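Local coordinates for protein Baccell_00856 (Bacteroides cellulosilyticus DSM 14838, PDB 5MVH) that probably hydrolyses rhamnosidic linkages as a glycoside hydrolase built on a beta-propeller fold, at residues Gly151-Phe156 and Tyr173-Lys178; Ile343-Arg348 and Ser357-Ala362; Lys394-Leu399 and Val422-Lys427. All blocks are in the same frame, centred on the assembly; numbering follows the deposited sequence.

Contact 1 of 3, residues Gly151-Phe156 and Tyr173-Lys178; sequences GGDLLF and YSVKEK
Leu154 and Tyr173 form an antiparallel hydrogen-bonded pair, the evidence being two reciprocal backbone bonds. Tyr173 N donates a hydrogen bond to Leu154 O over 2.7 Å at an N-H...O angle of 167°, and Leu154 N reaches Tyr173 O at 3.1 Å.

Beyond this pair the ladder stops, and a side chain takes over from the backbone. Asp153 CG stands anti to the carbonyl carbon (chi1 -75°), which carries OD1 across to Val175 N at 3.0 Å. The amide meets that oxygen from above the carboxylate, 45° out of its plane. A water donates to the same OD1 at 2.8 Å and accepts from Lys176 N at 3.0 Å, so one aspartate oxygen serves two successive amides, one of them indirectly. Ser174 adds an ST motif, its OG accepting from Glu177 N as the chain turns.

The apolar contact is modest: CB of Leu154 lies 3.9 Å from CB of Tyr173 on their common face. Val175 makes van der Waals contact with the backbone instead, its CB 3.5 Å from Gly152 O.

The contact lies at the open end of the hairpin 154-160/167-174, away from its connecting turn; the hairpin is the central pair of a four-stranded antiparallel propeller blade, with 141-148 and 179-184 as its outer strands. Leu154 and Tyr173 both pack on His104 of strand 103-107, and Tyr173 OH is bonded to Arg118.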
loop_
_atom_site.group_PDB
_atom_site.type_symbol
_atom_site.label_atom_id
_atom_site.label_comp_id
_atom_site.label_asym_id
_atom_site.label_seq_id
_atom_site.Cartn_x
_atom_site.Cartn_y
_atom_site.Cartn_z
ATOM N N GLY A 151 -12.213 1.006 -17.339
ATOM C CA GLY A 151 -12.987 -0.026 -18.035
ATOM C C GLY A 151 -13.247 -1.288 -17.218
ATOM O O GLY A 151 -13.677 -2.309 -17.769
ATOM N N GLY A 152 -13.001 -1.227 -15.911
ATOM C CA GLY A 152 -13.133 -2.386 -15.039
ATOM C C GLY A 152 -11.985 -3.369 -15.085
ATOM O O GLY A 152 -12.122 -4.459 -14.534
ATOM N N ASP A 153 -10.868 -3.011 -15.731
ATOM C CA ASP A 153 -9.680 -3.882 -15.826
ATOM C C ASP A 153 -8.867 -3.773 -14.540
ATOM O O ASP A 153 -9.180 -2.940 -13.702
ATOM C CB ASP A 153 -8.813 -3.497 -17.029
ATOM C CG ASP A 153 -9.415 -3.949 -18.368
ATOM O OD1 ASP A 153 -10.431 -4.658 -18.363
ATOM O OD2 ASP A 153 -8.848 -3.576 -19.426
ATOM N N LEU A 154 -7.850 -4.632 -14.387
ATOM C CA LEU A 154 -6.968 -4.590 -13.221
ATOM C C LEU A 154 -5.518 -4.589 -13.596
ATOM O O LEU A 154 -5.125 -5.134 -14.632
ATOM C CB LEU A 154 -7.216 -5.758 -12.240
ATOM C CG LEU A 154 -8.590 -5.925 -11.553
ATOM C CD1 LEU A 154 -8.594 -7.185 -10.684
ATOM C CD2 LEU A 154 -8.962 -4.713 -10.705
ATOM N N LEU A 155 -4.731 -4.008 -12.686
ATOM C CA LEU A 155 -3.291 -4.097 -12.688
ATOM C C LEU A 155 -2.865 -4.973 -11.512
ATOM O O LEU A 155 -3.433 -4.884 -10.408
ATOM C CB LEU A 155 -2.683 -2.707 -12.548
ATOM C CG LEU A 155 -1.251 -2.554 -13.001
ATOM C CD1 LEU A 155 -1.133 -2.411 -14.523
ATOM C CD2 LEU A 155 -0.646 -1.338 -12.291
ATOM N N PHE A 156 -1.884 -5.832 -11.765
ATOM C CA PHE A 156 -1.209 -6.560 -10.698
ATOM C C PHE A 156 0.256 -6.277 -10.777
ATOM O O PHE A 156 0.835 -6.278 -11.862
ATOM C CB PHE A 156 -1.460 -8.047 -10.834
ATOM C CG PHE A 156 -0.922 -8.893 -9.685
ATOM C CD1 PHE A 156 -1.516 -8.884 -8.428
ATOM C CD2 PHE A 156 0.127 -9.748 -9.903
ATOM C CE1 PHE A 156 -1.077 -9.727 -7.424
ATOM C CE2 PHE A 156 0.585 -10.586 -8.903
ATOM C CZ PHE A 156 -0.007 -10.567 -7.658
ATOM N N TYR A 173 -5.091 -7.237 -16.249
ATOM C CA TYR A 173 -6.247 -8.116 -16.434
ATOM C C TYR A 173 -7.291 -7.461 -17.299
ATOM O O TYR A 173 -7.800 -6.386 -16.952
ATOM C CB TYR A 173 -6.882 -8.445 -15.107
ATOM C CG TYR A 173 -8.016 -9.420 -15.158
ATOM C CD1 TYR A 173 -7.787 -10.772 -15.462
ATOM C CD2 TYR A 173 -9.307 -9.033 -14.842
ATOM C CE1 TYR A 173 -8.825 -11.686 -15.473
ATOM C CE2 TYR A 173 -10.350 -9.953 -14.843
ATOM C CZ TYR A 173 -10.100 -11.271 -15.153
ATOM O OH TYR A 173 -11.123 -12.194 -15.163
ATOM N N SER A 174 -7.631 -8.106 -18.412
ATOM C CA SER A 174 -8.776 -7.670 -19.182
ATOM C C SER A 174 -10.014 -8.375 -18.645
ATOM O O SER A 174 -10.137 -9.597 -18.777
ATOM C CB SER A 174 -8.596 -7.970 -20.677
ATOM O OG SER A 174 -9.867 -7.945 -21.301
ATOM N N VAL A 175 -10.930 -7.608 -18.057
ATOM C CA VAL A 175 -12.181 -8.146 -17.532
ATOM C C VAL A 175 -13.110 -8.725 -18.621
ATOM O O VAL A 175 -13.792 -9.724 -18.398
ATOM C CB VAL A 175 -12.926 -7.116 -16.646
ATOM C CG1 VAL A 175 -13.465 -5.929 -17.453
ATOM C CG2 VAL A 175 -14.038 -7.794 -15.840
ATOM N N LYS A 176 -13.129 -8.111 -19.796
ATOM C CA LYS A 176 -13.884 -8.665 -20.916
ATOM C C LYS A 176 -13.333 -10.029 -21.359
ATOM O O LYS A 176 -14.082 -10.982 -21.516
ATOM C CB LYS A 176 -13.919 -7.661 -22.087
ATOM N N GLU A 177 -12.019 -10.130 -21.522
ATOM C CA GLU A 177 -11.398 -11.343 -22.032
ATOM C C GLU A 177 -11.213 -12.395 -20.927
ATOM O O GLU A 177 -10.915 -13.546 -21.238
ATOM C CB GLU A 177 -10.025 -11.053 -22.676
ATOM C CG GLU A 177 -9.927 -9.856 -23.637
ATOM C CD GLU A 177 -10.749 -10.007 -24.891
ATOM O OE1 GLU A 177 -10.690 -11.096 -25.504
ATOM O OE2 GLU A 177 -11.463 -9.038 -25.265
ATOM N N LYS A 178 -11.360 -12.001 -19.652
ATOM C CA LYS A 178 -11.027 -12.847 -18.500
ATOM C C LYS A 178 -9.590 -13.372 -18.620
ATOM O O LYS A 178 -9.354 -14.576 -18.466
ATOM C CB LYS A 178 -12.031 -14.004 -18.351
ATOM C CG LYS A 178 -13.469 -13.567 -18.178
ATOM C CD LYS A 178 -14.370 -14.742 -17.817
ATOM C CE LYS A 178 -15.848 -14.346 -17.826
ATOM N NZ LYS A 178 -16.212 -13.480 -16.675
HETATM O O HOH W 1 -11.869 -5.522 -20.589
#

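Contact 2 of 3, residues Ile343-Arg348 and Ser357-Ala362; sequences IFYIFR and SLAHAA
Tyr345 O accepts from Ala359 N over 2.8 Å, with a nearly straight N-H...O angle of 169°. The return bond, from Tyr345 N to Ala359 O, is more bent. Reciprocal pairs of backbone hydrogen bonds likewise join Ile343 to Ala361 and Phe347 to Ser357, and these three hydrogen-bonded pairs alternate with the non-hydrogen-bonded pairs Phe344-His360 and Ile346-Leu358.

The non-hydrogen-bonded pairs share one face of the sheet. His360 and Phe344 lie side by side there in an edge-to-face stack, centroids 4.9 Å apart and planes at 70°, with His360 CD2 3.8 Å above the centre of the phenylalanine ring. Leu358 inserts its CD1 branch between neighbours, 4.0 Å from Phe344 CD2 and 3.8 Å from Ile346 CD1. Were Phe344 replaced by an alanine, the imidazole edge of His360 would probably lose its aromatic face and a gap would open beside Leu358 CD1.

On the face of Tyr345 and Ala359, Phe347 has its CG between backbone N and carbonyl carbon (chi1 72°), which folds the ring back over the partner strand. Ser357 CB makes a CH-pi contact at 3.6 Å from the Phe347 centroid, and Ala359 CB touches Phe347 CE1 at 3.8 Å.

Ser357 OG and Tyr345 OH bond to Asp373 and to Arg298 O on other strands, while His360 NE2 is bonded to Glu342, just before Ile343 on the partner strand. The chemistry is thus that of a buried blade hairpin, in which backbone bonds set the register, carbon and aromatic surfaces fill both faces, and the few polar ends are tied to the hairpin itself or to adjoining elements.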
loop_
_atom_site.group_PDB
_atom_site.type_symbol
_atom_site.label_atom_id
_atom_site.label_comp_id
_atom_site.label_asym_id
_atom_site.label_seq_id
_atom_site.Cartn_x
_atom_site.Cartn_y
_atom_site.Cartn_z
ATOM N N ILE A 343 -5.043 17.166 3.217
ATOM C CA ILE A 343 -4.287 15.927 3.414
ATOM C C ILE A 343 -4.685 15.227 4.717
ATOM O O ILE A 343 -4.619 15.833 5.791
ATOM C CB ILE A 343 -2.754 16.165 3.549
ATOM C CG1 ILE A 343 -2.226 17.091 2.465
ATOM C CG2 ILE A 343 -1.996 14.840 3.477
ATOM C CD1 ILE A 343 -2.437 16.560 1.062
ATOM N N PHE A 344 -5.032 13.948 4.608
ATOM C CA PHE A 344 -5.130 13.046 5.765
ATOM C C PHE A 344 -3.924 12.120 5.724
ATOM O O PHE A 344 -3.720 11.408 4.731
ATOM C CB PHE A 344 -6.410 12.211 5.691
ATOM C CG PHE A 344 -7.685 13.013 5.777
ATOM C CD1 PHE A 344 -8.141 13.744 4.685
ATOM C CD2 PHE A 344 -8.461 12.998 6.937
ATOM C CE1 PHE A 344 -9.330 14.468 4.753
ATOM C CE2 PHE A 344 -9.663 13.710 7.004
ATOM C CZ PHE A 344 -10.089 14.454 5.910
ATOM N N TYR A 345 -3.130 12.142 6.793
ATOM C CA TYR A 345 -1.857 11.441 6.856
ATOM C C TYR A 345 -1.950 10.547 8.070
ATOM O O TYR A 345 -1.956 11.029 9.234
ATOM C CB TYR A 345 -0.731 12.480 6.943
ATOM C CG TYR A 345 0.682 11.978 6.766
ATOM C CD1 TYR A 345 1.301 11.199 7.755
ATOM C CD2 TYR A 345 1.439 12.329 5.648
ATOM C CE1 TYR A 345 2.616 10.762 7.604
ATOM C CE2 TYR A 345 2.738 11.889 5.498
ATOM C CZ TYR A 345 3.333 11.127 6.486
ATOM O OH TYR A 345 4.603 10.676 6.337
ATOM N N ILE A 346 -2.054 9.241 7.822
ATOM C CA ILE A 346 -2.347 8.280 8.878
ATOM C C ILE A 346 -1.043 7.607 9.345
ATOM O O ILE A 346 -0.247 7.126 8.518
ATOM C CB ILE A 346 -3.366 7.211 8.392
ATOM C CG1 ILE A 346 -4.661 7.861 7.835
ATOM C CG2 ILE A 346 -3.647 6.213 9.501
ATOM C CD1 ILE A 346 -5.493 8.644 8.846
ATOM N N PHE A 347 -0.847 7.536 10.656
ATOM C CA PHE A 347 0.376 7.010 11.221
ATOM C C PHE A 347 0.138 6.348 12.578
ATOM O O PHE A 347 -0.983 6.286 13.083
ATOM C CB PHE A 347 1.470 8.110 11.275
ATOM C CG PHE A 347 1.248 9.193 12.318
ATOM C CD1 PHE A 347 0.369 10.257 12.085
ATOM C CD2 PHE A 347 1.963 9.180 13.534
ATOM C CE1 PHE A 347 0.169 11.254 13.059
ATOM C CE2 PHE A 347 1.772 10.173 14.498
ATOM C CZ PHE A 347 0.886 11.223 14.251
ATOM N N ARG A 348 1.206 5.800 13.139
ATOM C CA ARG A 348 1.174 5.240 14.477
ATOM C C ARG A 348 2.573 5.464 15.041
ATOM O O ARG A 348 3.553 5.252 14.339
ATOM C CB ARG A 348 0.773 3.763 14.422
ATOM C CG ARG A 348 0.964 2.958 15.708
ATOM C CD ARG A 348 2.340 2.325 15.844
ATOM N NE ARG A 348 2.625 1.384 14.784
ATOM C CZ ARG A 348 3.811 0.845 14.551
ATOM N NH1 ARG A 348 4.882 1.167 15.298
ATOM N NH2 ARG A 348 3.943 0.009 13.543
ATOM N N SER A 357 -3.198 7.272 14.680
ATOM C CA SER A 357 -3.108 8.734 14.713
ATOM C C SER A 357 -3.303 9.339 13.328
ATOM O O SER A 357 -3.044 8.688 12.293
ATOM C CB SER A 357 -1.769 9.172 15.265
ATOM O OG SER A 357 -1.658 8.779 16.617
ATOM N N LEU A 358 -3.793 10.577 13.352
ATOM C CA LEU A 358 -4.060 11.381 12.179
ATOM C C LEU A 358 -3.263 12.674 12.254
ATOM O O LEU A 358 -3.382 13.437 13.228
ATOM C CB LEU A 358 -5.541 11.718 12.064
ATOM C CG LEU A 358 -5.943 12.768 11.024
ATOM C CD1 LEU A 358 -5.573 12.322 9.628
ATOM C CD2 LEU A 358 -7.432 13.104 11.138
ATOM N N ALA A 359 -2.465 12.906 11.214
ATOM C CA ALA A 359 -1.875 14.206 10.951
ATOM C C ALA A 359 -2.687 14.799 9.803
ATOM O O ALA A 359 -2.780 14.196 8.734
ATOM C CB ALA A 359 -0.404 14.058 10.574
ATOM N N HIS A 360 -3.318 15.952 10.026
ATOM C CA HIS A 360 -4.222 16.535 9.034
ATOM C C HIS A 360 -3.742 17.915 8.640
ATOM O O HIS A 360 -3.366 18.682 9.514
ATOM C CB HIS A 360 -5.649 16.615 9.579
ATOM C CG HIS A 360 -6.621 17.264 8.646
ATOM N ND1 HIS A 360 -6.950 18.597 8.731
ATOM C CD2 HIS A 360 -7.347 16.763 7.612
ATOM C CE1 HIS A 360 -7.829 18.898 7.789
ATOM N NE2 HIS A 360 -8.094 17.801 7.097
ATOM N N ALA A 361 -3.750 18.217 7.329
ATOM C CA ALA A 361 -3.450 19.548 6.839
ATOM C C ALA A 361 -4.630 20.028 6.027
ATOM O O ALA A 361 -5.073 19.340 5.112
ATOM C CB ALA A 361 -2.196 19.533 5.986
ATOM N N ALA A 362 -5.150 21.205 6.364
ATOM C CA ALA A 362 -6.182 21.850 5.561
ATOM C C ALA A 362 -5.692 22.184 4.165
ATOM O O ALA A 362 -6.454 22.120 3.192
ATOM C CB ALA A 362 -6.657 23.132 6.252
#

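Contact 3 of 3, residues Lys394-Leu399 and Val422-Lys427; sequences KRRLHL and VLEVVK
Strands 397-399 and 422-425 run antiparallel, their axes at 150° and 4.5 Å apart at closest approach, with His398 facing Glu424 in a non-hydrogen-bonded pair and Leu399 and Leu423 in a hydrogen-bonded one, where Leu399 N reaches Leu423 O at 2.9 Å and is answered by Leu423 N on Leu399 O.

Glu424 carries the polar side chemistry. Arg396 grips its carboxylate side-on with two nitrogens: NE meets OE2 at 3.1 Å, close to the guanidinium plane, and NH2 meets OE1 at 2.7 Å from a more tilted position. Both oxygens use their syn lone pairs for this salt bridge. OE1 also accepts from His398 NE2 at 2.7 Å; it lies close to the imidazole plane, at the ring's edge, while NE2 approaches it from above the carboxylate, 72° out of that plane. The glutamate reaches both partners because its chain, CG anti to the backbone N (chi1 175°), bends at the next torsion. OE2 takes a further bond from a water that also accepts from Leu397 N and donates to Val425 O. The other imidazole nitrogen, His398 ND1, is bonded to Gln52 NE2.

On the opposite face the packing is aliphatic: Leu397 CD2 lies 3.7 Å from Val425 CB, and Leu399 CD1 lies 3.8 Å from Val425 CG2.

Divided in this way, the contact has an aliphatic face whose Leu397 and Leu399 pack on Phe344 and Ile346 of strand 342-347, and a charged face. There OE1 of Glu424 is held by Arg396 NH2 and His398 NE2, and OE2 by Arg396 NE and the water, so the carboxylate is fixed in rotation.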
loop_
_atom_site.group_PDB
_atom_site.type_symbol
_atom_site.label_atom_id
_atom_site.label_comp_id
_atom_site.label_asym_id
_atom_site.label_seq_id
_atom_site.Cartn_x
_atom_site.Cartn_y
_atom_site.Cartn_z
ATOM N N LYS A 394 -16.249 8.123 -3.158
ATOM C CA LYS A 394 -17.137 8.782 -2.184
ATOM C C LYS A 394 -16.474 9.789 -1.240
ATOM O O LYS A 394 -17.165 10.412 -0.418
ATOM C CB LYS A 394 -17.885 7.717 -1.376
ATOM C CG LYS A 394 -18.649 6.686 -2.198
ATOM C CD LYS A 394 -19.750 6.022 -1.379
ATOM C CE LYS A 394 -20.660 5.111 -2.190
ATOM N NZ LYS A 394 -21.180 5.784 -3.420
ATOM N N ARG A 395 -15.152 9.977 -1.344
ATOM C CA ARG A 395 -14.411 10.837 -0.406
ATOM C C ARG A 395 -14.673 10.493 1.070
ATOM O O ARG A 395 -14.796 11.374 1.933
ATOM C CB ARG A 395 -14.701 12.330 -0.683
ATOM C CG ARG A 395 -14.179 12.777 -2.028
ATOM C CD ARG A 395 -12.700 13.096 -1.958
ATOM N NE ARG A 395 -12.176 13.589 -3.232
ATOM C CZ ARG A 395 -11.673 12.856 -4.225
ATOM N NH1 ARG A 395 -11.612 11.529 -4.160
ATOM N NH2 ARG A 395 -11.211 13.468 -5.317
ATOM N N ARG A 396 -14.731 9.200 1.349
ATOM C CA ARG A 396 -14.775 8.703 2.720
ATOM C C ARG A 396 -13.528 7.858 2.956
ATOM O O ARG A 396 -13.086 7.110 2.067
ATOM C CB ARG A 396 -16.060 7.926 2.968
ATOM C CG ARG A 396 -17.322 8.783 2.810
ATOM C CD ARG A 396 -18.573 7.908 2.741
ATOM N NE ARG A 396 -18.867 7.337 4.041
ATOM C CZ ARG A 396 -19.748 6.361 4.296
ATOM N NH1 ARG A 396 -20.461 5.776 3.330
ATOM N NH2 ARG A 396 -19.915 5.957 5.557
ATOM N N LEU A 397 -12.944 8.032 4.130
ATOM C CA LEU A 397 -11.696 7.402 4.488
ATOM C C LEU A 397 -11.989 6.327 5.526
ATOM O O LEU A 397 -12.383 6.642 6.650
ATOM C CB LEU A 397 -10.709 8.428 5.048
ATOM C CG LEU A 397 -9.374 7.861 5.563
ATOM C CD1 LEU A 397 -8.661 7.058 4.477
ATOM C CD2 LEU A 397 -8.460 8.979 6.079
ATOM N N HIS A 398 -11.803 5.069 5.143
ATOM C CA HIS A 398 -11.976 3.939 6.044
ATOM C C HIS A 398 -10.640 3.205 6.175
ATOM O O HIS A 398 -10.004 2.892 5.153
ATOM C CB HIS A 398 -12.998 2.975 5.484
ATOM C CG HIS A 398 -14.417 3.436 5.601
ATOM N ND1 HIS A 398 -15.482 2.594 5.331
ATOM C CD2 HIS A 398 -14.955 4.615 6.002
ATOM C CE1 HIS A 398 -16.612 3.252 5.536
ATOM N NE2 HIS A 398 -16.321 4.479 5.947
ATOM N N LEU A 399 -10.241 2.905 7.406
ATOM C CA LEU A 399 -9.011 2.180 7.712
ATOM C C LEU A 399 -9.299 0.768 8.182
ATOM O O LEU A 399 -10.267 0.544 8.901
ATOM C CB LEU A 399 -8.260 2.873 8.859
ATOM C CG LEU A 399 -7.928 4.342 8.652
ATOM C CD1 LEU A 399 -7.163 4.918 9.833
ATOM C CD2 LEU A 399 -7.128 4.479 7.365
ATOM N N VAL A 422 -13.218 -1.824 11.031
ATOM C CA VAL A 422 -13.120 -0.750 10.042
ATOM C C VAL A 422 -13.436 0.567 10.744
ATOM O O VAL A 422 -14.466 0.702 11.396
ATOM C CB VAL A 422 -14.034 -0.958 8.829
ATOM C CG1 VAL A 422 -13.955 0.238 7.871
ATOM C CG2 VAL A 422 -13.630 -2.237 8.116
ATOM N N LEU A 423 -12.526 1.528 10.614
ATOM C CA LEU A 423 -12.650 2.825 11.256
ATOM C C LEU A 423 -12.814 3.928 10.224
ATOM O O LEU A 423 -11.924 4.113 9.368
ATOM C CB LEU A 423 -11.411 3.076 12.113
ATOM C CG LEU A 423 -11.321 4.413 12.844
ATOM C CD1 LEU A 423 -12.570 4.662 13.665
ATOM C CD2 LEU A 423 -10.088 4.415 13.725
ATOM N N GLU A 424 -13.936 4.658 10.276
ATOM C CA GLU A 424 -14.126 5.813 9.388
ATOM C C GLU A 424 -13.437 7.012 10.024
ATOM O O GLU A 424 -13.560 7.243 11.240
ATOM C CB GLU A 424 -15.621 6.125 9.027
ATOM C CG GLU A 424 -15.788 7.428 8.172
ATOM C CD GLU A 424 -16.888 7.432 7.103
ATOM O OE1 GLU A 424 -17.728 6.509 7.058
ATOM O OE2 GLU A 424 -16.925 8.386 6.264
ATOM N N VAL A 425 -12.721 7.761 9.182
ATOM C CA VAL A 425 -11.955 8.935 9.581
ATOM C C VAL A 425 -12.505 10.167 8.874
ATOM O O VAL A 425 -12.746 10.128 7.676
ATOM C CB VAL A 425 -10.474 8.776 9.200
ATOM C CG1 VAL A 425 -9.653 10.005 9.638
ATOM C CG2 VAL A 425 -9.930 7.471 9.789
ATOM N N VAL A 426 -12.693 11.249 9.631
ATOM C CA VAL A 426 -13.164 12.548 9.087
ATOM C C VAL A 426 -12.213 13.661 9.511
ATOM O O VAL A 426 -11.327 13.443 10.341
ATOM C CB VAL A 426 -14.624 12.876 9.490
ATOM C CG1 VAL A 426 -15.571 11.817 8.941
ATOM C CG2 VAL A 426 -14.785 13.013 11.014
ATOM N N LYS A 427 -12.340 14.836 8.899
ATOM C CA LYS A 427 -11.463 15.934 9.280
ATOM C C LYS A 427 -11.760 16.315 10.744
ATOM O O LYS A 427 -12.881 16.105 11.223
ATOM C CB LYS A 427 -11.589 17.129 8.329
ATOM C CG LYS A 427 -12.896 17.880 8.402
ATOM C CD LYS A 427 -12.950 19.017 7.389
ATOM C CE LYS A 427 -14.386 19.464 7.263
ATOM N NZ LYS A 427 -14.534 20.647 6.376
HETATM O O HOH W 2 -14.612 9.953 5.806
#

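Contacts 1, 2 and 3 follow one another along the chain, each closing before the next opens, and lie in three separate antiparallel sheets of the propeller. Contacts 1 and 2 each join the two central strands of a four-stranded sheet; they sit on opposite sides of the chain's centre, centres about 33 Å apart. Contact 3, its centre about 27 Å from that of contact 1, belongs to a three-stranded sheet whose third member is the N-terminal strand 23-29, consistent with ring closure by both chain ends. Contacts 2 and 3, centres about 12 Å apart, touch: Ile346 packs on Leu399 and Phe344 on the Val426-Lys427 backbone, so neighbouring sheets pack on each other largely through carbon surfaces.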